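PDB 3MI6: alpha-galactosidase, which probably hydrolyses terminal, non-reducing alpha-D-galactose residues in alpha-D-galactosides such as galactose oligosaccharides, galactomannans and galactolipids. Local coordinates for residues S171-Q183 with W283-A296. Sequence-based numbering, arbitrary orientation.
Sequences SEKLVLNRALSSQ and WNLAPQATFQTPEA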
# COMPACT_ATOMS: atom_id res chain seq x y z
N SER D 171 38.42 -8.85 -41.86
CA SER D 171 38.60 -10.10 -42.58
C SER D 171 38.27 -11.32 -41.72
O SER D 171 38.18 -12.44 -42.23
CB SER D 171 40.02 -10.22 -43.09
OG SER D 171 40.86 -10.67 -42.04
N GLU D 172 38.10 -11.09 -40.43
CA GLU D 172 37.91 -12.17 -39.46
C GLU D 172 36.44 -12.35 -39.08
O GLU D 172 35.66 -11.40 -39.18
CB GLU D 172 38.73 -11.89 -38.21
CG GLU D 172 40.10 -11.27 -38.48
CD GLU D 172 41.20 -11.94 -37.68
OE1 GLU D 172 41.18 -13.19 -37.57
OE2 GLU D 172 42.08 -11.21 -37.15
N LYS D 173 36.07 -13.55 -38.66
CA LYS D 173 34.69 -13.82 -38.25
C LYS D 173 34.39 -13.14 -36.92
O LYS D 173 35.25 -13.12 -36.02
CB LYS D 173 34.45 -15.33 -38.11
CG LYS D 173 34.76 -16.14 -39.36
CD LYS D 173 34.50 -17.62 -39.12
CE LYS D 173 35.31 -18.14 -37.93
NZ LYS D 173 35.11 -19.60 -37.69
N LEU D 174 33.19 -12.57 -36.80
CA LEU D 174 32.71 -12.00 -35.54
C LEU D 174 31.37 -12.63 -35.16
O LEU D 174 30.55 -12.93 -36.03
CB LEU D 174 32.55 -10.48 -35.66
CG LEU D 174 33.80 -9.61 -35.81
CD1 LEU D 174 33.35 -8.21 -36.15
CD2 LEU D 174 34.67 -9.62 -34.55
N VAL D 175 31.15 -12.85 -33.86
CA VAL D 175 29.87 -13.40 -33.42
C VAL D 175 29.08 -12.40 -32.58
O VAL D 175 29.64 -11.80 -31.67
CB VAL D 175 30.06 -14.72 -32.63
CG1 VAL D 175 28.70 -15.32 -32.30
CG2 VAL D 175 30.88 -15.70 -33.45
N LEU D 176 27.80 -12.21 -32.90
CA LEU D 176 26.93 -11.37 -32.06
C LEU D 176 26.22 -12.24 -31.05
O LEU D 176 25.33 -13.02 -31.42
CB LEU D 176 25.87 -10.67 -32.89
CG LEU D 176 26.32 -9.64 -33.91
CD1 LEU D 176 25.10 -9.06 -34.54
CD2 LEU D 176 27.13 -8.57 -33.23
N ASN D 177 26.58 -12.10 -29.77
CA ASN D 177 25.91 -12.87 -28.73
C ASN D 177 24.63 -12.18 -28.24
O ASN D 177 23.72 -12.82 -27.72
CB ASN D 177 26.84 -13.09 -27.53
CG ASN D 177 28.21 -13.58 -27.94
OD1 ASN D 177 28.40 -14.76 -28.21
ND2 ASN D 177 29.17 -12.68 -27.96
N ARG D 178 24.60 -10.87 -28.43
CA ARG D 178 23.53 -10.04 -27.93
C ARG D 178 23.41 -8.82 -28.84
O ARG D 178 24.38 -8.07 -29.01
CB ARG D 178 23.85 -9.61 -26.50
CG ARG D 178 22.93 -8.58 -25.91
CD ARG D 178 23.37 -8.29 -24.48
NE ARG D 178 23.27 -9.49 -23.66
CZ ARG D 178 22.53 -9.57 -22.56
NH1 ARG D 178 21.86 -8.51 -22.12
NH2 ARG D 178 22.48 -10.72 -21.89
N ALA D 179 22.23 -8.61 -29.42
CA ALA D 179 22.01 -7.49 -30.31
C ALA D 179 20.66 -6.84 -30.01
O ALA D 179 19.73 -6.95 -30.81
CB ALA D 179 22.05 -7.94 -31.74
N LEU D 180 20.56 -6.18 -28.86
CA LEU D 180 19.31 -5.50 -28.51
C LEU D 180 18.98 -4.39 -29.50
O LEU D 180 19.84 -3.95 -30.26
CB LEU D 180 19.36 -4.94 -27.10
CG LEU D 180 18.92 -5.83 -25.93
CD1 LEU D 180 18.39 -7.15 -26.40
CD2 LEU D 180 20.05 -6.02 -24.91
N SER D 181 17.73 -3.95 -29.49
CA SER D 181 17.28 -2.95 -30.44
C SER D 181 17.31 -1.55 -29.89
O SER D 181 17.42 -0.59 -30.64
CB SER D 181 15.87 -3.25 -30.90
OG SER D 181 15.85 -4.49 -31.55
N SER D 182 17.21 -1.42 -28.57
CA SER D 182 17.17 -0.12 -27.95
C SER D 182 17.64 -0.19 -26.52
O SER D 182 17.30 -1.13 -25.79
CB SER D 182 15.76 0.45 -27.99
OG SER D 182 15.65 1.55 -27.10
N GLN D 183 18.42 0.80 -26.11
CA GLN D 183 18.77 0.97 -24.72
C GLN D 183 18.38 2.36 -24.32
O GLN D 183 18.57 3.29 -25.09
CB GLN D 183 20.27 0.80 -24.52
CG GLN D 183 20.75 1.34 -23.21
CD GLN D 183 22.18 0.93 -22.96
OE1 GLN D 183 22.58 -0.16 -23.34
NE2 GLN D 183 22.95 1.79 -22.31
N TRP D 283 24.45 -14.65 -33.57
CA TRP D 283 24.46 -14.47 -35.01
C TRP D 283 25.85 -14.39 -35.60
O TRP D 283 26.58 -13.43 -35.33
CB TRP D 283 23.68 -13.23 -35.37
CG TRP D 283 23.43 -13.14 -36.80
CD1 TRP D 283 24.20 -12.52 -37.73
CD2 TRP D 283 22.32 -13.70 -37.48
NE1 TRP D 283 23.64 -12.66 -38.96
CE2 TRP D 283 22.48 -13.38 -38.84
CE3 TRP D 283 21.21 -14.44 -37.09
CZ2 TRP D 283 21.57 -13.78 -39.81
CZ3 TRP D 283 20.31 -14.84 -38.05
CH2 TRP D 283 20.50 -14.51 -39.40
N ASN D 284 26.21 -15.38 -36.42
CA ASN D 284 27.51 -15.41 -37.09
C ASN D 284 27.63 -14.39 -38.21
O ASN D 284 26.95 -14.48 -39.24
CB ASN D 284 27.84 -16.81 -37.62
CG ASN D 284 27.97 -17.83 -36.51
OD1 ASN D 284 28.94 -17.83 -35.76
ND2 ASN D 284 26.99 -18.72 -36.42
N LEU D 285 28.50 -13.42 -38.00
CA LEU D 285 28.67 -12.30 -38.89
C LEU D 285 29.98 -12.47 -39.66
O LEU D 285 31.06 -12.08 -39.19
CB LEU D 285 28.69 -11.00 -38.07
CG LEU D 285 28.40 -9.64 -38.70
CD1 LEU D 285 27.01 -9.62 -39.33
CD2 LEU D 285 28.56 -8.57 -37.64
N ALA D 286 29.89 -13.09 -40.84
CA ALA D 286 31.06 -13.29 -41.67
C ALA D 286 31.60 -11.94 -42.17
O ALA D 286 30.93 -10.91 -42.09
CB ALA D 286 30.71 -14.17 -42.83
N PRO D 287 32.84 -11.94 -42.69
CA PRO D 287 33.32 -10.71 -43.33
C PRO D 287 32.37 -10.22 -44.44
O PRO D 287 31.84 -11.03 -45.22
CB PRO D 287 34.67 -11.13 -43.91
CG PRO D 287 35.11 -12.25 -43.05
CD PRO D 287 33.86 -13.00 -42.71
N GLN D 288 32.16 -8.90 -44.47
CA GLN D 288 31.31 -8.22 -45.46
C GLN D 288 29.83 -8.42 -45.16
O GLN D 288 28.97 -8.04 -45.96
CB GLN D 288 31.63 -8.66 -46.90
CG GLN D 288 33.09 -8.52 -47.34
CD GLN D 288 33.70 -7.18 -46.95
OE1 GLN D 288 34.87 -7.12 -46.56
NE2 GLN D 288 32.91 -6.11 -47.03
N ALA D 289 29.54 -9.03 -44.01
CA ALA D 289 28.18 -9.36 -43.62
C ALA D 289 27.58 -8.28 -42.73
O ALA D 289 28.30 -7.47 -42.13
CB ALA D 289 28.14 -10.71 -42.92
N THR D 290 26.26 -8.29 -42.62
CA THR D 290 25.54 -7.29 -41.87
C THR D 290 24.44 -7.91 -41.05
O THR D 290 23.90 -8.97 -41.39
CB THR D 290 24.87 -6.29 -42.81
OG1 THR D 290 24.18 -7.02 -43.83
CG2 THR D 290 25.91 -5.40 -43.45
N PHE D 291 24.09 -7.25 -39.95
CA PHE D 291 22.96 -7.68 -39.14
C PHE D 291 22.09 -6.51 -38.71
O PHE D 291 22.57 -5.58 -38.06
CB PHE D 291 23.43 -8.48 -37.91
CG PHE D 291 22.31 -8.90 -37.02
CD1 PHE D 291 21.53 -10.00 -37.34
CD2 PHE D 291 22.00 -8.18 -35.88
CE1 PHE D 291 20.48 -10.38 -36.54
CE2 PHE D 291 20.96 -8.55 -35.08
CZ PHE D 291 20.19 -9.66 -35.41
N GLN D 292 20.81 -6.56 -39.09
CA GLN D 292 19.82 -5.52 -38.73
C GLN D 292 18.93 -5.96 -37.55
O GLN D 292 18.30 -7.02 -37.61
CB GLN D 292 18.95 -5.20 -39.97
CG GLN D 292 17.81 -4.22 -39.75
CD GLN D 292 18.29 -2.83 -39.35
OE1 GLN D 292 18.94 -2.13 -40.13
NE2 GLN D 292 17.97 -2.43 -38.12
N THR D 293 18.86 -5.17 -36.47
CA THR D 293 17.90 -5.49 -35.40
C THR D 293 16.48 -5.10 -35.81
O THR D 293 16.29 -4.22 -36.65
CB THR D 293 18.19 -4.82 -34.06
OG1 THR D 293 17.83 -3.44 -34.13
CG2 THR D 293 19.65 -4.94 -33.68
N PRO D 294 15.46 -5.76 -35.21
CA PRO D 294 14.08 -5.33 -35.43
C PRO D 294 13.95 -3.96 -34.79
O PRO D 294 14.78 -3.63 -33.93
CB PRO D 294 13.26 -6.34 -34.64
CG PRO D 294 14.17 -7.46 -34.34
CD PRO D 294 15.55 -6.90 -34.28
N GLU D 295 12.95 -3.18 -35.18
CA GLU D 295 12.80 -1.83 -34.64
C GLU D 295 12.15 -1.76 -33.25
O GLU D 295 11.20 -2.51 -32.95
CB GLU D 295 12.04 -0.95 -35.63
CG GLU D 295 12.91 -0.51 -36.78
CD GLU D 295 12.17 0.33 -37.78
OE1 GLU D 295 10.92 0.23 -37.86
OE2 GLU D 295 12.84 1.09 -38.51
N ALA D 296 12.66 -0.86 -32.42
CA ALA D 296 12.03 -0.55 -31.14
C ALA D 296 11.21 0.73 -31.28
O ALA D 296 11.71 1.71 -31.81
CB ALA D 296 13.09 -0.38 -30.06
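Strands 174-176 and 283-285 run antiparallel at 152°, with Leu174 and Leu285 and then Leu176 and Trp283 as hydrogen-bonded pairs around the non-hydrogen-bonded pair Val175-Asn284. Each outer pair is closed by two backbone bonds, the shortest from Trp283 N to Leu176 O (2.8 Å). On the Val175 face, Val175 CG2 lies alongside Asn284 OD1, while Asn284 ND2 is hydrogen-bonded to the backbone O of Asp495. On the other face, Leu176 CD1 meets the Phe291 ring obliquely, 3.5 Å from CD2, and Ala179 CB, also oblique to the ring, touches Phe291 CE2; with CG anti to the backbone N (chi1 178°), the Phe291 ring extends from its strand toward both. Here two antiparallel sheets of the beta-rich N-terminal part of this family 36 glycosidase face each other: a type II turn, Ala286 to Ala289, carries the chain from one to the other. At the corner formed by Ser181, Pro294 O accepts two hydroxyl hydrogen bonds from opposite faces of its carbonyl plane, Ser181 OG at 2.7 Å and Thr293 OG1 at 3.1 Å. Thr293 CG2 packs on the carbonyl oxygens of Ala179 and Leu180, and its hydroxyl also bonds Ala164 N. A valine at Thr293 would probably leave Ala164 N without its acceptor and Pro294 O with one donor fewer.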